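Bifunctional endomannanase/endoglucanase (Caldanaerobius polysaccharolyticus, PDB 3W0K) probably hydrolyses internal beta-linkages in both mannan and cellulose chains, as a bifunctional glycoside hydrolase of family 5 built on a TIM barrel. Local coordinates at residues 297-302 and 319-324; 259-264 and 268-273; 32-37 and 310-315. All coordinates share one frame; numbering follows the deposited sequence.

Interaction 1 of 3, residues 297-302 and 319-324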
# COMPACT_ATOMS: atom_id res chain seq x y z
N PHE A 297 13.09 2.43 0.13
CA PHE A 297 12.11 2.60 1.21
C PHE A 297 12.13 1.42 2.19
O PHE A 297 11.18 1.24 2.96
CB PHE A 297 10.69 2.72 0.65
CG PHE A 297 10.38 4.04 -0.00
CD1 PHE A 297 10.70 4.26 -1.34
CD2 PHE A 297 9.73 5.04 0.71
CE1 PHE A 297 10.36 5.47 -1.96
CE2 PHE A 297 9.38 6.25 0.10
CZ PHE A 297 9.70 6.46 -1.24
N GLY A 298 13.20 0.63 2.16
CA GLY A 298 13.27 -0.54 3.03
C GLY A 298 14.19 -0.47 4.23
O GLY A 298 14.65 0.61 4.63
N ILE A 299 14.42 -1.62 4.85
CA ILE A 299 15.30 -1.72 6.01
C ILE A 299 16.63 -2.36 5.65
O ILE A 299 17.58 -2.33 6.44
CB ILE A 299 14.66 -2.51 7.19
CG1 ILE A 299 14.37 -3.96 6.78
CG2 ILE A 299 13.41 -1.81 7.68
CD1 ILE A 299 14.06 -4.88 7.95
N VAL A 300 16.72 -2.95 4.46
CA VAL A 300 17.95 -3.61 4.04
C VAL A 300 18.77 -2.72 3.12
O VAL A 300 18.40 -2.51 1.96
CB VAL A 300 17.67 -4.95 3.32
CG1 VAL A 300 18.98 -5.66 2.99
CG2 VAL A 300 16.79 -5.83 4.20
N GLU A 301 19.87 -2.18 3.65
CA GLU A 301 20.77 -1.31 2.89
C GLU A 301 20.02 -0.30 2.02
O GLU A 301 20.27 -0.20 0.82
CB GLU A 301 21.70 -2.16 2.02
CG GLU A 301 22.59 -3.11 2.80
CD GLU A 301 23.50 -3.93 1.91
OE1 GLU A 301 23.08 -5.03 1.48
OE2 GLU A 301 24.63 -3.49 1.65
N HIS A 302 19.12 0.46 2.63
CA HIS A 302 18.34 1.44 1.88
C HIS A 302 19.19 2.50 1.18
O HIS A 302 18.87 2.91 0.07
CB HIS A 302 17.26 2.08 2.76
CG HIS A 302 17.77 2.66 4.03
ND1 HIS A 302 17.61 2.04 5.25
CD2 HIS A 302 18.44 3.81 4.28
CE1 HIS A 302 18.16 2.78 6.20
NE2 HIS A 302 18.67 3.86 5.63
N ARG A 319 19.46 -1.67 11.84
CA ARG A 319 18.95 -2.15 13.12
C ARG A 319 18.10 -1.14 13.88
O ARG A 319 17.12 -1.51 14.52
CB ARG A 319 20.09 -2.66 14.01
CG ARG A 319 19.62 -3.44 15.23
CD ARG A 319 18.81 -4.67 14.82
NE ARG A 319 18.24 -5.37 15.96
CZ ARG A 319 18.77 -6.47 16.51
NH1 ARG A 319 19.88 -6.98 16.02
NH2 ARG A 319 18.17 -7.04 17.54
N GLU A 320 18.48 0.14 13.81
CA GLU A 320 17.73 1.18 14.50
C GLU A 320 16.30 1.25 13.97
O GLU A 320 15.34 1.31 14.74
CB GLU A 320 18.42 2.53 14.36
CG GLU A 320 17.72 3.66 15.10
CD GLU A 320 18.45 4.99 15.01
OE1 GLU A 320 19.14 5.25 14.00
OE2 GLU A 320 18.32 5.79 15.96
N LEU A 321 16.17 1.23 12.64
CA LEU A 321 14.85 1.28 12.02
C LEU A 321 14.06 0.01 12.31
O LEU A 321 12.87 0.07 12.64
CB LEU A 321 14.98 1.50 10.51
CG LEU A 321 13.67 1.64 9.72
CD1 LEU A 321 12.75 2.67 10.36
CD2 LEU A 321 13.99 2.00 8.28
N LEU A 322 14.71 -1.15 12.19
CA LEU A 322 14.04 -2.42 12.48
C LEU A 322 13.51 -2.40 13.91
O LEU A 322 12.37 -2.79 14.16
CB LEU A 322 15.01 -3.59 12.29
CG LEU A 322 14.48 -4.97 12.70
CD1 LEU A 322 13.24 -5.35 11.90
CD2 LEU A 322 15.57 -6.01 12.52
N ASP A 323 14.33 -1.91 14.85
CA ASP A 323 13.92 -1.84 16.25
C ASP A 323 12.70 -0.94 16.43
O ASP A 323 11.80 -1.25 17.21
CB ASP A 323 15.08 -1.37 17.14
CG ASP A 323 16.12 -2.46 17.36
OD1 ASP A 323 15.90 -3.62 16.96
OD2 ASP A 323 17.17 -2.14 17.96
N LEU A 324 12.66 0.17 15.69
CA LEU A 324 11.53 1.09 15.76
C LEU A 324 10.27 0.41 15.23
O LEU A 324 9.18 0.59 15.78
CB LEU A 324 11.81 2.36 14.95
CG LEU A 324 12.74 3.38 15.60
CD1 LEU A 324 13.02 4.51 14.62
CD2 LEU A 324 12.09 3.91 16.87
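Ile299 divides its two branches between neighbouring leucines of helix 319-327, the last helix of this TIM-barrel chain, and so joins the loop after barrel strand 287-290 to it. Its CG2 meets CD2 of Leu321 at 3.9 Å, while CD1, at the end of the longer branch, comes within 4.1 Å of CD1 of Leu322. The first torsion explains the division: with chi1 at 62°, CG1 sits between the backbone N and the carbonyl carbon, and CG2 lies anti to the carbonyl carbon, beside the backbone N, so the branches reach different leucines. Leu321 CD2 also lies 4.0 Å from the carbonyl O of Gly298. All four residues are buried and the contact is apolar apart from that one oxygen, which takes a weak bond from ND1 of His302.

One shell out, backbone hydrogen bonds between Ile299 and both Phe293 and Asp318 fix the loop. Phe30 of helix 25-33 lies against both Ile299 and Leu322, and Phe274 of helix 267-284 against Leu321. On the helix itself, a salt bridge spans one turn: NE of Arg319 reaches OD1 of Asp323 at 3.1 Å, with OD1 only 7° out of the guanidinium plane and approached on its syn side.

Interaction 2 of 3, residues 259-264 and 268-273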
# COMPACT_ATOMS: atom_id res chain seq x y z
N PHE A 259 4.04 3.13 3.95
CA PHE A 259 4.68 4.25 4.63
C PHE A 259 6.18 4.08 4.47
O PHE A 259 6.66 3.02 4.07
CB PHE A 259 4.27 4.38 6.11
CG PHE A 259 5.02 3.49 7.06
CD1 PHE A 259 5.91 4.03 7.98
CD2 PHE A 259 4.80 2.12 7.07
CE1 PHE A 259 6.57 3.23 8.90
CE2 PHE A 259 5.45 1.30 7.99
CZ PHE A 259 6.34 1.85 8.91
N GLY A 260 6.92 5.16 4.71
CA GLY A 260 8.36 5.07 4.60
C GLY A 260 8.99 6.34 4.07
O GLY A 260 8.31 7.32 3.78
N CYS A 261 10.31 6.27 3.91
CA CYS A 261 11.08 7.41 3.43
C CYS A 261 12.06 6.97 2.36
O CYS A 261 12.67 5.90 2.46
CB CYS A 261 11.84 8.01 4.62
SG CYS A 261 12.78 9.49 4.24
N PHE A 262 12.21 7.80 1.33
CA PHE A 262 13.13 7.53 0.22
C PHE A 262 14.57 7.62 0.75
O PHE A 262 14.79 8.07 1.88
CB PHE A 262 12.87 8.53 -0.91
CG PHE A 262 13.51 8.16 -2.22
CD1 PHE A 262 13.46 6.86 -2.71
CD2 PHE A 262 14.15 9.14 -2.98
CE1 PHE A 262 14.03 6.54 -3.94
CE2 PHE A 262 14.72 8.82 -4.21
CZ PHE A 262 14.65 7.52 -4.69
N ASN A 263 15.54 7.22 -0.06
CA ASN A 263 16.94 7.19 0.38
C ASN A 263 17.85 8.39 0.10
O ASN A 263 19.07 8.25 0.15
CB ASN A 263 17.61 5.90 -0.10
CG ASN A 263 17.83 5.87 -1.61
OD1 ASN A 263 17.31 6.71 -2.35
ND2 ASN A 263 18.61 4.90 -2.07
N LYS A 264 17.27 9.55 -0.19
CA LYS A 264 18.07 10.74 -0.45
C LYS A 264 18.06 11.68 0.76
O LYS A 264 18.90 12.58 0.87
CB LYS A 264 17.57 11.47 -1.70
CG LYS A 264 17.73 10.66 -2.97
CD LYS A 264 19.18 10.26 -3.19
CE LYS A 264 19.33 9.41 -4.45
NZ LYS A 264 20.74 9.01 -4.68
N ASP A 268 19.49 10.76 9.85
CA ASP A 268 19.10 11.29 11.15
C ASP A 268 17.73 11.96 11.06
O ASP A 268 16.90 11.82 11.96
CB ASP A 268 20.15 12.26 11.70
CG ASP A 268 20.23 13.55 10.90
OD1 ASP A 268 20.17 14.64 11.52
OD2 ASP A 268 20.37 13.48 9.66
N VAL A 269 17.48 12.63 9.94
CA VAL A 269 16.21 13.31 9.69
C VAL A 269 15.10 12.28 9.48
O VAL A 269 14.00 12.43 10.02
CB VAL A 269 16.32 14.24 8.46
CG1 VAL A 269 14.96 14.85 8.12
CG2 VAL A 269 17.33 15.35 8.74
N ALA A 270 15.39 11.24 8.71
CA ALA A 270 14.42 10.19 8.44
C ALA A 270 14.02 9.47 9.72
O ALA A 270 12.84 9.26 9.98
CB ALA A 270 14.99 9.19 7.43
N ILE A 271 15.02 9.10 10.53
CA ILE A 271 14.77 8.42 11.79
C ILE A 271 13.91 9.28 12.72
O ILE A 271 12.99 8.77 13.35
CB ILE A 271 16.10 8.03 12.50
CG1 ILE A 271 16.75 6.85 11.76
CG2 ILE A 271 15.86 7.67 13.96
CD1 ILE A 271 15.99 5.54 11.88
N ARG A 272 14.19 10.58 12.78
CA ARG A 272 13.43 11.49 13.63
C ARG A 272 11.96 11.50 13.22
O ARG A 272 11.06 11.50 14.07
CB ARG A 272 14.01 12.91 13.55
CG ARG A 272 13.30 13.92 14.44
CD ARG A 272 13.40 13.53 15.90
NE ARG A 272 12.59 14.40 16.75
CZ ARG A 272 11.30 14.21 17.01
NH1 ARG A 272 10.66 13.18 16.48
NH2 ARG A 272 10.66 15.06 17.81
N TRP A 273 11.72 11.47 11.91
CA TRP A 273 10.37 11.46 11.37
C TRP A 273 9.71 10.10 11.66
O TRP A 273 8.55 10.05 12.07
CB TRP A 273 10.40 11.77 9.87
CG TRP A 273 9.11 11.49 9.17
CD1 TRP A 273 8.02 12.30 9.11
CD2 TRP A 273 8.77 10.29 8.47
NE1 TRP A 273 7.01 11.67 8.41
CE2 TRP A 273 7.45 10.44 8.01
CE3 TRP A 273 9.46 9.10 8.19
CZ2 TRP A 273 6.79 9.44 7.28
CZ3 TRP A 273 8.82 8.11 7.46
CH2 TRP A 273 7.49 8.28 7.02
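Trp273 brings the far carbons of its six-membered ring up to the carbonyl of Gly260 and CB of Cys261, obliquely. From CB the chain swings CG anti to the backbone N (chi1 168°), which sends the ring across to the loop, with the carbonyl O of Ala270 in its plane at the edge. On the five-membered ring, NE1 turns to another partner and donates to the carbonyl O of Gln199. The far carbons do the touching: CH2 comes to 3.5 Å from the carbonyl O of Gly260, and CZ3 lies 4.1 Å from CB of Cys261. Gly260 N lies in the ring plane, off the edge.

All this happens just past the C-terminal end of strand 254-259, the seventh of the eight parallel barrel strands, on the side of a TIM barrel where family 5 enzymes carry their active site; helix 267-284 is the one that follows. Gly260 has phi/psi of 145/-177°, where any side chain would jam against the carbonyl O of Phe259.

Cys261 holds SG anti to its N, and the sulfur packs on CB of Ala270 at 3.9 Å, one helical turn before the tryptophan. With a leucine in place of Trp273, the carbonyl O of Gln199 would probably be left without its NE1 donor and a gap would open beside Gly260 and Cys261 CB. Leu203 of helix 201-204 leans on both Cys261 and Trp273, and the ring of Tyr222 meets the indole edge-to-face.

Interaction 3 of 3, residues 32-37 and 310-315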
# COMPACT_ATOMS: atom_id res chain seq x y z
N ALA A 32 8.91 -13.61 9.27
CA ALA A 32 8.41 -14.58 10.24
C ALA A 32 9.31 -14.65 11.48
O ALA A 32 8.81 -14.67 12.60
CB ALA A 32 8.29 -15.96 9.60
N GLU A 33 10.62 -14.65 11.26
CA GLU A 33 11.57 -14.73 12.36
C GLU A 33 11.65 -13.48 13.22
O GLU A 33 12.14 -13.53 14.35
CB GLU A 33 12.96 -15.11 11.83
CG GLU A 33 13.01 -16.53 11.27
CD GLU A 33 14.35 -16.88 10.64
OE1 GLU A 33 15.29 -16.06 10.70
OE2 GLU A 33 14.46 -18.00 10.09
N THR A 34 11.16 -12.36 12.71
CA THR A 34 11.18 -11.11 13.47
C THR A 34 9.80 -10.63 13.91
O THR A 34 9.64 -9.49 14.33
CB THR A 34 11.94 -9.99 12.72
OG1 THR A 34 11.37 -9.81 11.41
CG2 THR A 34 13.42 -10.33 12.58
N GLY A 35 8.80 -11.51 13.79
CA GLY A 35 7.46 -11.16 14.24
C GLY A 35 6.50 -10.45 13.31
O GLY A 35 5.42 -10.07 13.75
N PHE A 36 6.89 -10.23 12.06
CA PHE A 36 5.99 -9.58 11.10
C PHE A 36 4.99 -10.63 10.62
O PHE A 36 5.33 -11.81 10.52
CB PHE A 36 6.78 -8.97 9.94
CG PHE A 36 7.67 -7.83 10.36
CD1 PHE A 36 7.17 -6.54 10.46
CD2 PHE A 36 9.01 -8.06 10.67
CE1 PHE A 36 8.00 -5.48 10.86
CE2 PHE A 36 9.84 -7.02 11.07
CZ PHE A 36 9.33 -5.72 11.16
N ASN A 37 3.78 -10.19 10.30
CA ASN A 37 2.72 -11.12 9.89
C ASN A 37 1.88 -10.61 8.73
O ASN A 37 0.77 -11.08 8.50
CB ASN A 37 1.79 -11.33 11.08
CG ASN A 37 1.16 -10.03 11.58
OD1 ASN A 37 1.24 -8.99 10.91
ND2 ASN A 37 0.54 -10.08 12.75
N GLU A 310 23.97 -3.78 9.67
CA GLU A 310 24.61 -4.92 10.30
C GLU A 310 23.91 -6.21 9.90
O GLU A 310 22.68 -6.23 9.73
CB GLU A 310 24.60 -4.78 11.82
CG GLU A 310 23.19 -4.69 12.42
CD GLU A 310 23.19 -4.65 13.94
OE1 GLU A 310 23.80 -3.73 14.51
OE2 GLU A 310 22.57 -5.55 14.55
N TYR A 311 24.68 -7.28 9.76
CA TYR A 311 24.11 -8.58 9.42
C TYR A 311 23.19 -9.05 10.53
O TYR A 311 23.56 -9.04 11.71
CB TYR A 311 25.21 -9.63 9.21
CG TYR A 311 24.62 -11.02 9.07
CD1 TYR A 311 24.10 -11.45 7.85
CD2 TYR A 311 24.50 -11.87 10.18
CE1 TYR A 311 23.46 -12.68 7.74
CE2 TYR A 311 23.85 -13.10 10.07
CZ TYR A 311 23.33 -13.50 8.85
OH TYR A 311 22.66 -14.69 8.73
N TYR A 312 21.99 -9.47 10.15
CA TYR A 312 21.01 -9.98 11.10
C TYR A 312 20.03 -10.88 10.37
O TYR A 312 19.31 -10.44 9.48
CB TYR A 312 20.25 -8.84 11.79
CG TYR A 312 19.29 -9.31 12.86
CD1 TYR A 312 19.75 -10.01 13.98
CD2 TYR A 312 17.92 -9.05 12.77
CE1 TYR A 312 18.87 -10.43 14.98
CE2 TYR A 312 17.04 -9.46 13.76
CZ TYR A 312 17.52 -10.16 14.86
OH TYR A 312 16.65 -10.57 15.85
N ARG A 313 20.06 -12.16 10.73
CA ARG A 313 19.17 -13.16 10.16
C ARG A 313 19.03 -13.16 8.64
O ARG A 313 17.92 -13.14 8.10
CB ARG A 313 17.81 -13.09 10.87
CG ARG A 313 17.94 -13.44 12.35
CD ARG A 313 16.65 -13.35 13.14
NE ARG A 313 16.91 -13.74 14.53
CZ ARG A 313 16.04 -13.61 15.53
NH1 ARG A 313 14.84 -13.10 15.32
NH2 ARG A 313 16.39 -13.99 16.75
N GLY A 314 20.18 -13.17 7.96
CA GLY A 314 20.20 -13.22 6.51
C GLY A 314 20.32 -11.93 5.71
O GLY A 314 20.54 -11.98 4.50
N PHE A 315 20.21 -10.78 6.37
CA PHE A 315 20.28 -9.50 5.66
C PHE A 315 21.07 -8.43 6.41
O PHE A 315 21.22 -8.49 7.63
CB PHE A 315 18.86 -8.98 5.39
CG PHE A 315 18.03 -9.89 4.52
CD1 PHE A 315 17.24 -10.89 5.09
CD2 PHE A 315 18.07 -9.77 3.14
CE1 PHE A 315 16.50 -11.76 4.28
CE2 PHE A 315 17.33 -10.63 2.33
CZ PHE A 315 16.55 -11.62 2.90
O HOH W 1 15.64 -14.62 8.26
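A single water links Glu33 to Arg313: it donates to the carbonyl O of Arg313 at 2.7 Å and to OE1 of Glu33 at 2.9 Å. The two side chains make no direct salt bridge. OE1 of Glu33 stays 4.8 Å from NE of Arg313, so any attraction between the charges is likely to be weak, and the carboxylate and guanidinium planes, 84° apart, are nearly perpendicular and not paired side by side. The same oxygen instead rests beside the arginine's aliphatic stem, 3.9 Å from CD. At the far end NH1 of Arg313 comes close to the carbonyl O of Glu33, but at an angle too poor for a hydrogen bond.

The arginine is extended from CG to NE and runs along Tyr312: its CG sits 4.0 Å above the centre of the phenol ring, and OH of Tyr312 lies 3.1 Å above the guanidinium plane, over its centre. Thr34 meets this pair with its methyl, CG2 coming 3.9 Å from CE2 of Tyr312, while its OG1 hydrogen-bonds to the carbonyl O of Phe30.

On one side a Schellman motif with Gly35 at C-prime ends helix 25-33; on the other a type I' turn from Tyr312 to Phe315 reverses the chain between strands 310-312 and 315-317. The hairpin lies at the surface, with Phe30 of helix 25-33 and Leu322 of helix 319-327 both against Tyr312.

Along the chain the pieces come in the order 32-37, 259-264, 268-273, 297-302, 310-315 and 319-324, so interaction 2 closes before interaction 1 opens, whereas interactions 1 and 3 interleave. Interaction 1 is the middle one, its centre about 10 Å from that of interaction 2 and about 11 Å from that of interaction 3; the outer two are about 20 Å apart, centre to centre, and do not touch. His302 O with Asn263 ND2 links interactions 1 and 2. Helix 319-327 joins the surface hairpin and helix 25-33 to helix 267-284: Leu322 packs on Tyr312, Phe36 and Phe30, Leu321 and Leu324 on helix 267-284, tying the barrel's start to its end.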